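Local coordinates for chitosanase (Gynuella sunshinyii YC6258, PDB 6X2Q), which probably hydrolyses chitosan as a glycoside hydrolase of family 46, and binds chitotetraose, a chain of four glucosamine units, at residues L10-I15 / A41-F46; I15-N20 / D236-P241; L25-A30 / Q108-V113. All blocks are in the same frame, centred on the assembly; numbering follows the deposited sequence.

Contact 1: L10-I15 / A41-F46. With GCS (2-amino-2-deoxy-beta-D-glucopyranose), chain C.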
ATOM      1  N   LEU A  10      13.630  -5.000   0.452  1.00 39.34           N
ATOM      2  CA  LEU A  10      12.896  -6.234   0.675  1.00 39.31           C
ATOM      3  C   LEU A  10      11.401  -5.960   0.821  1.00 37.88           C
ATOM      4  O   LEU A  10      10.579  -6.563   0.126  1.00 37.39           O
ATOM      5  CB  LEU A  10      13.452  -6.916   1.917  1.00 41.51           C
ATOM      6  CG  LEU A  10      13.732  -8.409   2.001  1.00 41.49           C
ATOM      7  CD1 LEU A  10      14.344  -8.978   0.752  1.00 45.34           C
ATOM      8  CD2 LEU A  10      14.684  -8.586   3.144  1.00 45.53           C
ATOM      9  N   ALA A  11      11.034  -5.035   1.711  1.00 35.15           N
ATOM     10  CA  ALA A  11       9.636  -4.650   1.860  1.00 35.66           C
ATOM     11  C   ALA A  11       9.028  -4.236   0.523  1.00 37.92           C
ATOM     12  O   ALA A  11       7.939  -4.693   0.154  1.00 31.44           O
ATOM     13  CB  ALA A  11       9.515  -3.518   2.879  1.00 33.19           C
ATOM     14  N   ASP A  12       9.732  -3.383  -0.226  1.00 37.57           N
ATOM     15  CA  ASP A  12       9.194  -2.898  -1.491  1.00 37.19           C
ATOM     16  C   ASP A  12       9.016  -4.035  -2.484  1.00 35.96           C
ATOM     17  O   ASP A  12       8.027  -4.071  -3.220  1.00 35.38           O
ATOM     18  CB  ASP A  12      10.100  -1.817  -2.087  1.00 30.56           C
ATOM     19  CG  ASP A  12      10.067  -0.526  -1.290  1.00 40.38           C
ATOM     20  OD1 ASP A  12       9.164  -0.376  -0.436  1.00 39.88           O
ATOM     21  OD2 ASP A  12      10.937   0.347  -1.525  1.00 47.70           O
ATOM     22  N   GLN A  13       9.965  -4.967  -2.531  1.00 33.51           N
ATOM     23  CA  GLN A  13       9.847  -6.047  -3.504  1.00 35.87           C
ATOM     24  C   GLN A  13       8.732  -7.011  -3.123  1.00 37.16           C
ATOM     25  O   GLN A  13       8.044  -7.547  -4.000  1.00 34.76           O
ATOM     26  CB  GLN A  13      11.183  -6.768  -3.645  1.00 35.82           C
ATOM     27  CG  GLN A  13      12.138  -5.966  -4.502  1.00 38.27           C
ATOM     28  CD  GLN A  13      13.538  -6.548  -4.607  1.00 42.04           C
ATOM     29  OE1 GLN A  13      13.809  -7.673  -4.187  1.00 43.26           O
ATOM     30  NE2 GLN A  13      14.438  -5.770  -5.180  1.00 47.18           N
ATOM     31  N   ILE A  14       8.521  -7.214  -1.817  1.00 37.43           N
ATOM     32  CA  ILE A  14       7.456  -8.105  -1.344  1.00 36.01           C
ATOM     33  C   ILE A  14       6.088  -7.513  -1.655  1.00 31.99           C
ATOM     34  O   ILE A  14       5.203  -8.196  -2.186  1.00 32.12           O
ATOM     35  CB  ILE A  14       7.608  -8.370   0.169  1.00 30.83           C
ATOM     36  CG1 ILE A  14       8.864  -9.191   0.464  1.00 33.13           C
ATOM     37  CG2 ILE A  14       6.368  -9.043   0.721  1.00 29.49           C
ATOM     38  CD1 ILE A  14       9.204  -9.268   1.952  1.00 35.60           C
ATOM     39  N   ILE A  15       5.888  -6.236  -1.307  1.00 29.85           N
ATOM     40  CA  ILE A  15       4.608  -5.580  -1.544  1.00 29.80           C
ATOM     41  C   ILE A  15       4.341  -5.479  -3.032  1.00 34.18           C
ATOM     42  O   ILE A  15       3.197  -5.608  -3.491  1.00 34.46           O
ATOM     43  CB  ILE A  15       4.592  -4.202  -0.860  1.00 29.28           C
ATOM     44  CG1 ILE A  15       4.664  -4.408   0.652  1.00 28.54           C
ATOM     45  CG2 ILE A  15       3.364  -3.372  -1.291  1.00 25.38           C
ATOM     46  CD1 ILE A  15       4.850  -3.135   1.430  1.00 30.13           C
ATOM     47  N   ALA A  41      -3.018   3.703 -10.143  1.00 35.85           N
ATOM     48  CA  ALA A  41      -1.768   3.892 -10.872  1.00 37.24           C
ATOM     49  C   ALA A  41      -0.567   3.927  -9.934  1.00 35.81           C
ATOM     50  O   ALA A  41      -0.679   4.282  -8.753  1.00 34.86           O
ATOM     51  CB  ALA A  41      -1.795   5.185 -11.710  1.00 33.97           C
ATOM     52  N   GLY A  42       0.591   3.564 -10.489  1.00 34.79           N
ATOM     53  CA  GLY A  42       1.864   3.796  -9.837  1.00 35.48           C
ATOM     54  C   GLY A  42       2.312   2.663  -8.942  1.00 37.02           C
ATOM     55  O   GLY A  42       1.689   1.604  -8.830  1.00 33.44           O
ATOM     56  N   ARG A  43       3.436   2.912  -8.277  1.00 32.41           N
ATOM     57  CA  ARG A  43       4.068   1.884  -7.464  1.00 34.13           C
ATOM     58  C   ARG A  43       3.283   1.591  -6.198  1.00 33.23           C
ATOM     59  O   ARG A  43       3.436   0.510  -5.628  1.00 31.00           O
ATOM     60  CB  ARG A  43       5.489   2.309  -7.099  1.00 32.91           C
ATOM     61  CG  ARG A  43       5.549   3.666  -6.428  1.00 32.36           C
ATOM     62  CD  ARG A  43       6.922   3.913  -5.807  1.00 33.66           C
ATOM     63  NE  ARG A  43       7.165   2.995  -4.705  1.00 34.51           N
ATOM     64  CZ  ARG A  43       8.188   3.084  -3.873  1.00 36.85           C
ATOM     65  NH1 ARG A  43       9.075   4.061  -4.029  1.00 31.38           N
ATOM     66  NH2 ARG A  43       8.317   2.191  -2.888  1.00 35.71           N
ATOM     67  N   ALA A  44       2.461   2.533  -5.737  1.00 35.41           N
ATOM     68  CA  ALA A  44       1.647   2.324  -4.547  1.00 34.59           C
ATOM     69  C   ALA A  44       0.155   2.308  -4.853  1.00 36.38           C
ATOM     70  O   ALA A  44      -0.659   2.384  -3.927  1.00 36.12           O
ATOM     71  CB  ALA A  44       1.943   3.397  -3.502  1.00 34.42           C
ATOM     72  N   GLY A  45      -0.230   2.225  -6.117  1.00 35.29           N
ATOM     73  CA  GLY A  45      -1.646   2.203  -6.427  1.00 36.03           C
ATOM     74  C   GLY A  45      -2.327   3.514  -6.079  1.00 37.64           C
ATOM     75  O   GLY A  45      -3.358   3.527  -5.390  1.00 34.44           O
ATOM     76  N   PHE A  46      -1.734   4.630  -6.508  1.00 28.89           N
ATOM     77  CA  PHE A  46      -2.428   5.901  -6.388  1.00 35.28           C
ATOM     78  C   PHE A  46      -3.720   5.835  -7.205  1.00 33.43           C
ATOM     79  O   PHE A  46      -3.822   5.095  -8.187  1.00 34.57           O
ATOM     80  CB  PHE A  46      -1.538   7.063  -6.856  1.00 35.36           C
ATOM     81  CG  PHE A  46      -0.098   6.971  -6.394  1.00 29.82           C
ATOM     82  CD1 PHE A  46       0.260   7.322  -5.094  1.00 31.12           C
ATOM     83  CD2 PHE A  46       0.901   6.558  -7.271  1.00 29.58           C
ATOM     84  CE1 PHE A  46       1.596   7.253  -4.672  1.00 32.11           C
ATOM     85  CE2 PHE A  46       2.248   6.479  -6.865  1.00 30.41           C
ATOM     86  CZ  PHE A  46       2.598   6.838  -5.568  1.00 25.21           C
TER
HETATM   87  C1  GCS C 304      -6.199  -0.952  -5.162  1.00 49.11           C
HETATM   88  C2  GCS C 304      -7.094  -1.419  -3.887  1.00 44.14           C
HETATM   89  C3  GCS C 304      -6.796  -0.203  -2.878  1.00 39.32           C
HETATM   90  C4  GCS C 304      -5.334   0.357  -2.795  1.00 44.32           C
HETATM   91  C5  GCS C 304      -4.303   0.382  -3.936  1.00 45.05           C
HETATM   92  C6  GCS C 304      -3.177   0.144  -3.405  1.00 43.90           C
HETATM   93  N2  GCS C 304      -8.405  -1.610  -4.149  1.00 48.73           N
HETATM   94  O1  GCS C 304      -6.310  -2.056  -5.966  1.00 53.74           O
HETATM   95  O3  GCS C 304      -6.938  -0.875  -1.609  1.00 37.46           O
HETATM   96  O5  GCS C 304      -4.890  -0.600  -4.886  1.00 45.65           O
HETATM   97  O6  GCS C 304      -2.252  -0.390  -4.367  1.00 47.33           O
HETATM   98  O   HOH W   1       6.406   0.279  -1.660  1.00 30.00           O
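Asp-12, on a helix, and Arg-43, in a tight loop, meet only through the ends of their side chains. Arg-43 has the longer side chain. Its CB leaves the second position of a type I beta turn that runs from Gly-42 to Gly-45. CG sits between the backbone N and the carbonyl carbon (chi1 55°), the crowded position. CD follows in an extended step and lies against Tyr-27. At chi3 the chain bends (-66°), and this swings NE and the guanidinium toward helix 5-20. NH1 forms a salt bridge with Asp-111, its strongest polar partner. Arg-43 NH2 turns the other way and faces Asp-12 OD2 at 3.5 Å, a long salt bridge. The carboxylate and guanidinium planes stand 82° apart, so the two groups do not pair flat. Water 1 bridges the same two groups. It accepts from Arg-43 NH2 at 3.0 Å, in the guanidinium plane, and donates to Asp-12 OD1 at 3.1 Å. The stronger partner of Asp-12 OD2 is Arg-8, so the carboxylate lies between two arginines and is likely to stay ionised.

The turn also lines the sugar pocket. Ala-44 O takes a weak hydrogen bond from GCS O6 at 3.2 Å. Gly-45 CA is 3.4 Å from GCS O6, and a CB there would clash with that hydroxyl.

The turn links strands 39-41 and 46-47. Its Ala-44 packs on helix 104-129, while Asp-12, on helix 5-20, touches Tyr-141 of helix 134-147.

Contact 2: I15-N20 / D236-P241. Unlike the reference sequence in segment 15-20: Ala-19 (reference Glu).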
ATOM      1  N   ILE A  15       5.888  -6.236  -1.307  1.00 29.85           N
ATOM      2  CA  ILE A  15       4.608  -5.580  -1.544  1.00 29.80           C
ATOM      3  C   ILE A  15       4.341  -5.479  -3.032  1.00 34.18           C
ATOM      4  O   ILE A  15       3.197  -5.608  -3.491  1.00 34.46           O
ATOM      5  CB  ILE A  15       4.592  -4.202  -0.860  1.00 29.28           C
ATOM      6  CG1 ILE A  15       4.664  -4.408   0.652  1.00 28.54           C
ATOM      7  CG2 ILE A  15       3.364  -3.372  -1.291  1.00 25.38           C
ATOM      8  CD1 ILE A  15       4.850  -3.135   1.430  1.00 30.13           C
ATOM      9  N   SER A  16       5.392  -5.241  -3.814  1.00 34.28           N
ATOM     10  CA  SER A  16       5.231  -5.251  -5.258  1.00 38.42           C
ATOM     11  C   SER A  16       4.720  -6.611  -5.737  1.00 36.05           C
ATOM     12  O   SER A  16       3.800  -6.686  -6.561  1.00 36.55           O
ATOM     13  CB  SER A  16       6.554  -4.877  -5.925  1.00 34.85           C
ATOM     14  OG  SER A  16       6.375  -4.742  -7.320  1.00 43.98           O
ATOM     15  N   ILE A  17       5.289  -7.697  -5.212  1.00 37.46           N
ATOM     16  CA  ILE A  17       4.794  -9.030  -5.544  1.00 36.35           C
ATOM     17  C   ILE A  17       3.359  -9.198  -5.063  1.00 36.46           C
ATOM     18  O   ILE A  17       2.505  -9.714  -5.790  1.00 32.85           O
ATOM     19  CB  ILE A  17       5.718 -10.109  -4.953  1.00 38.47           C
ATOM     20  CG1 ILE A  17       7.045 -10.156  -5.714  1.00 35.99           C
ATOM     21  CG2 ILE A  17       5.035 -11.481  -4.981  1.00 37.35           C
ATOM     22  CD1 ILE A  17       8.137 -10.929  -4.993  1.00 33.98           C
ATOM     23  N   PHE A  18       3.070  -8.750  -3.840  1.00 35.16           N
ATOM     24  CA  PHE A  18       1.716  -8.844  -3.312  1.00 35.74           C
ATOM     25  C   PHE A  18       0.710  -8.276  -4.290  1.00 37.27           C
ATOM     26  O   PHE A  18      -0.346  -8.871  -4.528  1.00 43.81           O
ATOM     27  CB  PHE A  18       1.608  -8.105  -1.977  1.00 33.33           C
ATOM     28  CG  PHE A  18       2.181  -8.858  -0.816  1.00 34.84           C
ATOM     29  CD1 PHE A  18       2.653 -10.154  -0.980  1.00 30.62           C
ATOM     30  CD2 PHE A  18       2.260  -8.267   0.435  1.00 31.11           C
ATOM     31  CE1 PHE A  18       3.205 -10.844   0.076  1.00 30.54           C
ATOM     32  CE2 PHE A  18       2.796  -8.956   1.503  1.00 30.11           C
ATOM     33  CZ  PHE A  18       3.264 -10.256   1.331  1.00 29.56           C
ATOM     34  N   ALA A  19       1.028  -7.136  -4.880  1.00 39.72           N
ATOM     35  CA  ALA A  19       0.055  -6.380  -5.646  1.00 41.08           C
ATOM     36  C   ALA A  19       0.099  -6.687  -7.137  1.00 43.11           C
ATOM     37  O   ALA A  19      -0.939  -6.638  -7.797  1.00 43.51           O
ATOM     38  CB  ALA A  19       0.277  -4.886  -5.422  1.00 37.87           C
ATOM     39  N   ASN A  20       1.277  -7.000  -7.687  1.00 42.49           N
ATOM     40  CA  ASN A  20       1.447  -7.107  -9.134  1.00 37.75           C
ATOM     41  C   ASN A  20       2.185  -8.365  -9.568  1.00 39.06           C
ATOM     42  O   ASN A  20       2.512  -8.488 -10.753  1.00 38.95           O
ATOM     43  CB  ASN A  20       2.191  -5.881  -9.667  1.00 42.96           C
ATOM     44  CG  ASN A  20       1.439  -4.598  -9.411  1.00 49.49           C
ATOM     45  OD1 ASN A  20       2.029  -3.583  -9.046  1.00 46.69           O
ATOM     46  ND2 ASN A  20       0.116  -4.643  -9.581  1.00 47.91           N
ATOM     47  N   ASP A 236       3.730 -18.202  -8.352  1.00 50.99           N
ATOM     48  CA  ASP A 236       5.122 -18.018  -8.747  1.00 52.95           C
ATOM     49  C   ASP A 236       6.011 -17.854  -7.521  1.00 49.73           C
ATOM     50  O   ASP A 236       5.677 -17.105  -6.597  1.00 48.81           O
ATOM     51  CB  ASP A 236       5.251 -16.800  -9.653  1.00 50.10           C
ATOM     52  CG  ASP A 236       4.352 -16.883 -10.852  1.00 55.12           C
ATOM     53  OD1 ASP A 236       4.820 -17.349 -11.910  1.00 58.65           O
ATOM     54  OD2 ASP A 236       3.172 -16.494 -10.724  1.00 60.16           O
ATOM     55  N   VAL A 237       7.147 -18.547  -7.514  1.00 47.88           N
ATOM     56  CA  VAL A 237       8.057 -18.521  -6.374  1.00 48.10           C
ATOM     57  C   VAL A 237       9.123 -17.466  -6.618  1.00 48.85           C
ATOM     58  O   VAL A 237       9.783 -17.468  -7.665  1.00 46.98           O
ATOM     59  CB  VAL A 237       8.692 -19.899  -6.133  1.00 47.51           C
ATOM     60  CG1 VAL A 237       9.630 -19.848  -4.934  1.00 51.03           C
ATOM     61  CG2 VAL A 237       7.614 -20.933  -5.907  1.00 51.92           C
ATOM     62  N   PHE A 238       9.281 -16.559  -5.654  1.00 42.72           N
ATOM     63  CA  PHE A 238      10.298 -15.517  -5.698  1.00 43.24           C
ATOM     64  C   PHE A 238      11.203 -15.672  -4.493  1.00 43.44           C
ATOM     65  O   PHE A 238      10.717 -15.858  -3.373  1.00 46.43           O
ATOM     66  CB  PHE A 238       9.680 -14.120  -5.687  1.00 37.87           C
ATOM     67  CG  PHE A 238       9.063 -13.726  -6.983  1.00 41.84           C
ATOM     68  CD1 PHE A 238       9.860 -13.337  -8.051  1.00 38.41           C
ATOM     69  CD2 PHE A 238       7.682 -13.745  -7.143  1.00 40.68           C
ATOM     70  CE1 PHE A 238       9.291 -12.970  -9.256  1.00 37.55           C
ATOM     71  CE2 PHE A 238       7.109 -13.381  -8.349  1.00 39.34           C
ATOM     72  CZ  PHE A 238       7.919 -12.998  -9.404  1.00 36.57           C
ATOM     73  N   ILE A 239      12.508 -15.600  -4.720  1.00 38.77           N
ATOM     74  CA  ILE A 239      13.488 -15.567  -3.642  1.00 46.30           C
ATOM     75  C   ILE A 239      14.056 -14.156  -3.595  1.00 47.31           C
ATOM     76  O   ILE A 239      14.583 -13.651  -4.598  1.00 42.34           O
ATOM     77  CB  ILE A 239      14.594 -16.618  -3.831  1.00 42.54           C
ATOM     78  CG1 ILE A 239      13.994 -18.021  -3.838  1.00 47.84           C
ATOM     79  CG2 ILE A 239      15.581 -16.536  -2.682  1.00 39.66           C
ATOM     80  CD1 ILE A 239      13.474 -18.474  -2.473  1.00 44.20           C
ATOM     81  N   LEU A 240      13.930 -13.515  -2.437  1.00 49.20           N
ATOM     82  CA  LEU A 240      14.303 -12.126  -2.237  1.00 44.81           C
ATOM     83  C   LEU A 240      15.434 -12.026  -1.226  1.00 45.75           C
ATOM     84  O   LEU A 240      15.531 -12.856  -0.317  1.00 46.94           O
ATOM     85  CB  LEU A 240      13.108 -11.299  -1.752  1.00 42.49           C
ATOM     86  CG  LEU A 240      11.855 -11.515  -2.597  1.00 43.29           C
ATOM     87  CD1 LEU A 240      10.696 -10.780  -1.993  1.00 40.28           C
ATOM     88  CD2 LEU A 240      12.104 -11.066  -4.026  1.00 44.69           C
ATOM     89  N   PRO A 241      16.314 -11.023  -1.357  1.00 44.94           N
ATOM     90  CA  PRO A 241      16.268  -9.980  -2.392  1.00 49.57           C
ATOM     91  C   PRO A 241      16.714 -10.490  -3.765  1.00 55.67           C
ATOM     92  O   PRO A 241      17.505 -11.431  -3.840  1.00 57.18           O
ATOM     93  CB  PRO A 241      17.240  -8.917  -1.861  1.00 53.89           C
ATOM     94  CG  PRO A 241      18.230  -9.697  -1.029  1.00 47.40           C
ATOM     95  CD  PRO A 241      17.459 -10.860  -0.440  1.00 47.96           C
TER
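Ile-17 points from its helix into a corner formed by Phe-238 and Leu-240. Its CG1 is anti to the carbonyl carbon (chi1 -72°), and an extended second torsion (165°) carries CD1 out to the strand. Ile-17 CD1 lies 3.6 Å from Phe-238 CG, at the root of the ring. Further back, Ile-17 CG1 sits over one face of the ring, 3.9 Å from Phe-238 CD2. The CG2 branch grazes the same ring atom.

Phe-238 and Leu-240 both point toward the helix, and Ile-239 between them points away, as expected in a strand. The Phe-238 ring plane stands nearly square to the plane through CA, CB and CG (chi2 -76°), which presents a face to Ile-17. Leu-240 CG is anti to the carbonyl carbon and its chain extends to CD1, which brings both methyls to the same tip: Leu-240 CD1 is 3.9 Å from Ile-17 CD1, and Leu-240 CD2 slightly farther. No hydrogen bond crosses between the segments.

Strand 238-240 pairs antiparallel with strand 229-231, and Ile-231 of that strand also touches Ile-17. The small sheet lies against helix 5-20, joining the C-terminal end of the chain to its first helix.

Contact 3: L25-A30 / Q108-V113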
ATOM      1  N   LEU A  25       9.008  -2.601  -9.083  1.00 42.49           N
ATOM      2  CA  LEU A  25       8.003  -1.586  -8.798  1.00 42.28           C
ATOM      3  C   LEU A  25       7.325  -1.133 -10.091  1.00 41.99           C
ATOM      4  O   LEU A  25       7.989  -0.856 -11.095  1.00 39.72           O
ATOM      5  CB  LEU A  25       8.655  -0.401  -8.073  1.00 41.85           C
ATOM      6  CG  LEU A  25       8.998  -0.505  -6.576  1.00 41.73           C
ATOM      7  CD1 LEU A  25       7.798  -0.980  -5.769  1.00 45.44           C
ATOM      8  CD2 LEU A  25      10.180  -1.423  -6.329  1.00 47.50           C
ATOM      9  N   GLN A  26       5.993  -1.067 -10.077  1.00 37.80           N
ATOM     10  CA  GLN A  26       5.228  -0.757 -11.290  1.00 40.02           C
ATOM     11  C   GLN A  26       4.905   0.739 -11.314  1.00 37.18           C
ATOM     12  O   GLN A  26       3.784   1.174 -11.054  1.00 37.12           O
ATOM     13  CB  GLN A  26       3.970  -1.621 -11.367  1.00 38.12           C
ATOM     14  CG  GLN A  26       4.244  -3.121 -11.491  1.00 38.71           C
ATOM     15  CD  GLN A  26       5.143  -3.452 -12.662  1.00 45.06           C
ATOM     16  OE1 GLN A  26       4.726  -3.396 -13.821  1.00 48.02           O
ATOM     17  NE2 GLN A  26       6.398  -3.784 -12.368  1.00 46.09           N
ATOM     18  N   TYR A  27       5.925   1.541 -11.621  1.00 35.92           N
ATOM     19  CA  TYR A  27       5.719   2.984 -11.712  1.00 32.11           C
ATOM     20  C   TYR A  27       4.753   3.332 -12.841  1.00 31.72           C
ATOM     21  O   TYR A  27       3.940   4.253 -12.710  1.00 28.84           O
ATOM     22  CB  TYR A  27       7.057   3.696 -11.932  1.00 34.89           C
ATOM     23  CG  TYR A  27       7.981   3.769 -10.721  1.00 32.97           C
ATOM     24  CD1 TYR A  27       7.876   4.811  -9.802  1.00 31.17           C
ATOM     25  CD2 TYR A  27       8.972   2.811 -10.519  1.00 33.53           C
ATOM     26  CE1 TYR A  27       8.714   4.884  -8.695  1.00 32.02           C
ATOM     27  CE2 TYR A  27       9.818   2.867  -9.420  1.00 36.54           C
ATOM     28  CZ  TYR A  27       9.689   3.916  -8.507  1.00 38.07           C
ATOM     29  OH  TYR A  27      10.538   3.996  -7.404  1.00 33.17           O
ATOM     30  N   GLY A  28       4.834   2.611 -13.969  1.00 31.38           N
ATOM     31  CA  GLY A  28       4.045   2.890 -15.153  1.00 32.19           C
ATOM     32  C   GLY A  28       2.675   2.239 -15.204  1.00 37.07           C
ATOM     33  O   GLY A  28       1.966   2.368 -16.210  1.00 38.56           O
ATOM     34  N   TYR A  29       2.284   1.534 -14.148  1.00 35.81           N
ATOM     35  CA  TYR A  29       1.001   0.850 -14.118  1.00 36.75           C
ATOM     36  C   TYR A  29      -0.129   1.865 -14.014  1.00 35.43           C
ATOM     37  O   TYR A  29      -0.044   2.834 -13.252  1.00 37.20           O
ATOM     38  CB  TYR A  29       0.977  -0.127 -12.932  1.00 38.41           C
ATOM     39  CG  TYR A  29      -0.343  -0.828 -12.661  1.00 42.34           C
ATOM     40  CD1 TYR A  29      -1.419  -0.146 -12.090  1.00 41.31           C
ATOM     41  CD2 TYR A  29      -0.499  -2.189 -12.925  1.00 47.32           C
ATOM     42  CE1 TYR A  29      -2.616  -0.783 -11.823  1.00 43.38           C
ATOM     43  CE2 TYR A  29      -1.699  -2.839 -12.657  1.00 40.22           C
ATOM     44  CZ  TYR A  29      -2.750  -2.126 -12.104  1.00 45.51           C
ATOM     45  OH  TYR A  29      -3.951  -2.738 -11.830  1.00 52.77           O
ATOM     46  N   ALA A  30      -1.204   1.627 -14.765  1.00 34.67           N
ATOM     47  CA  ALA A  30      -2.388   2.485 -14.714  1.00 37.76           C
ATOM     48  C   ALA A  30      -3.569   1.700 -15.260  1.00 42.24           C
ATOM     49  O   ALA A  30      -3.561   1.320 -16.435  1.00 38.36           O
ATOM     50  CB  ALA A  30      -2.174   3.767 -15.521  1.00 33.29           C
ATOM     51  N   GLN A 108      10.453   9.696  -9.074  1.00 29.69           N
ATOM     52  CA  GLN A 108      10.903  10.241  -7.795  1.00 32.76           C
ATOM     53  C   GLN A 108       9.748  10.869  -7.024  1.00 31.66           C
ATOM     54  O   GLN A 108       9.639  10.687  -5.805  1.00 31.31           O
ATOM     55  CB  GLN A 108      12.027  11.262  -8.023  1.00 28.47           C
ATOM     56  CG  GLN A 108      12.575  11.904  -6.744  1.00 27.84           C
ATOM     57  CD  GLN A 108      13.195  10.881  -5.790  1.00 35.22           C
ATOM     58  OE1 GLN A 108      14.130  10.172  -6.149  1.00 30.04           O
ATOM     59  NE2 GLN A 108      12.665  10.803  -4.571  1.00 34.58           N
ATOM     60  N   VAL A 109       8.866  11.598  -7.721  1.00 29.65           N
ATOM     61  CA  VAL A 109       7.679  12.158  -7.073  1.00 27.76           C
ATOM     62  C   VAL A 109       6.825  11.041  -6.470  1.00 28.77           C
ATOM     63  O   VAL A 109       6.307  11.165  -5.354  1.00 25.56           O
ATOM     64  CB  VAL A 109       6.871  13.015  -8.074  1.00 32.16           C
ATOM     65  CG1 VAL A 109       5.524  13.447  -7.475  1.00 27.03           C
ATOM     66  CG2 VAL A 109       7.669  14.244  -8.510  1.00 28.95           C
ATOM     67  N   GLN A 110       6.667   9.935  -7.200  1.00 26.35           N
ATOM     68  CA  GLN A 110       5.950   8.788  -6.651  1.00 29.47           C
ATOM     69  C   GLN A 110       6.627   8.268  -5.385  1.00 31.02           C
ATOM     70  O   GLN A 110       5.946   7.903  -4.418  1.00 29.02           O
ATOM     71  CB  GLN A 110       5.860   7.685  -7.699  1.00 25.05           C
ATOM     72  CG  GLN A 110       4.968   8.017  -8.874  1.00 31.40           C
ATOM     73  CD  GLN A 110       4.717   6.801  -9.752  1.00 36.83           C
ATOM     74  OE1 GLN A 110       4.357   5.724  -9.247  1.00 33.19           O
ATOM     75  NE2 GLN A 110       4.909   6.960 -11.069  1.00 30.06           N
ATOM     76  N   ASP A 111       7.972   8.249  -5.366  1.00 26.94           N
ATOM     77  CA  ASP A 111       8.687   7.796  -4.171  1.00 33.18           C
ATOM     78  C   ASP A 111       8.431   8.744  -3.011  1.00 32.37           C
ATOM     79  O   ASP A 111       8.209   8.307  -1.875  1.00 32.69           O
ATOM     80  CB  ASP A 111      10.200   7.700  -4.427  1.00 26.85           C
ATOM     81  CG  ASP A 111      10.572   6.646  -5.469  1.00 36.75           C
ATOM     82  OD1 ASP A 111       9.771   5.719  -5.710  1.00 34.60           O
ATOM     83  OD2 ASP A 111      11.668   6.753  -6.075  1.00 38.56           O
ATOM     84  N   ASP A 112       8.472  10.050  -3.279  1.00 28.48           N
ATOM     85  CA  ASP A 112       8.272  11.022  -2.212  1.00 33.61           C
ATOM     86  C   ASP A 112       6.869  10.905  -1.636  1.00 31.70           C
ATOM     87  O   ASP A 112       6.685  10.923  -0.415  1.00 29.82           O
ATOM     88  CB  ASP A 112       8.520  12.448  -2.726  1.00 37.25           C
ATOM     89  CG  ASP A 112       9.987  12.705  -3.130  1.00 42.71           C
ATOM     90  OD1 ASP A 112      10.883  11.905  -2.768  1.00 37.68           O
ATOM     91  OD2 ASP A 112      10.237  13.736  -3.810  1.00 46.38           O
ATOM     92  N   VAL A 113       5.863  10.788  -2.500  1.00 31.63           N
ATOM     93  CA  VAL A 113       4.495  10.654  -2.008  1.00 31.05           C
ATOM     94  C   VAL A 113       4.333   9.372  -1.205  1.00 29.96           C
ATOM     95  O   VAL A 113       3.750   9.387  -0.112  1.00 30.44           O
ATOM     96  CB  VAL A 113       3.498  10.728  -3.172  1.00 32.86           C
ATOM     97  CG1 VAL A 113       2.117  10.424  -2.674  1.00 33.92           C
ATOM     98  CG2 VAL A 113       3.555  12.100  -3.815  1.00 33.31           C
TER
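The type I beta turn from Gln-26 to Tyr-29 passes the side of helix 104-129, with the Tyr-27 and Gln-110 CA atoms 7.7 Å apart. Tyr-27 carries its half of the contact. Its CG is anti to the carbonyl carbon (chi1 -74°), and the side chain crosses that of Asp-111 at about a right angle. Tyr-27 OH donates a short hydrogen bond to Asp-111 OD1 at 2.5 Å, on the syn lone pair. That oxygen lies at the ring edge, near its plane, while the carboxylate is turned 67° from the ring.

Gln-110 extends beyond CG toward the turn. Gln-110 NE2 gives a weak hydrogen bond to the backbone Tyr-27 O at 3.3 Å, fairly straight at 164°. The amide also borders the ring: NE2 lies at its edge, and Gln-110 OE1 is 3.7 Å from Tyr-27 CD1. OE1 has its stronger partner in the backbone N of Arg-43. Trp-97 NE1 also donates to Tyr-27 O. A phenylalanine in place of Tyr-27 would probably leave Asp-111 OD1 without its phenol donor, with Arg-43 still paired, and the ring freer to turn.

The contact is mainly polar. Asp-111 OD1 receives the phenol as well as the Arg-43 guanidinium, so its negative charge is probably well compensated. Gln-110 uses both ends of its amide, one on each loop, tying residues 25-30 and the turn at Arg-43 to one helix.

In the fold
Contact 2 is buried and apolar, its centre about 14 Å from that of the chain. Contact 1 is a surface contact, its centre only about 6 Å from that of the chain, and its loop touches the sugar. It relies on charge and water. Contact 3 is partly buried and rests mainly on hydrogen bonds, with apolar parts of Tyr-27 and Gln-110 alongside. Contacts 1 and 2 both use helix 5-20 and overlap at Ile-15, which touches the other segment in neither. They touch where Ile-14 CG1 lies 3.5 Å from Leu-240 CD1. Contacts 1 and 3 form one polar network, joined by Arg-43 and Asp-111. Contacts 2 and 3, centres about 17 Å apart, touch at Asn-20 and Gln-26, among others.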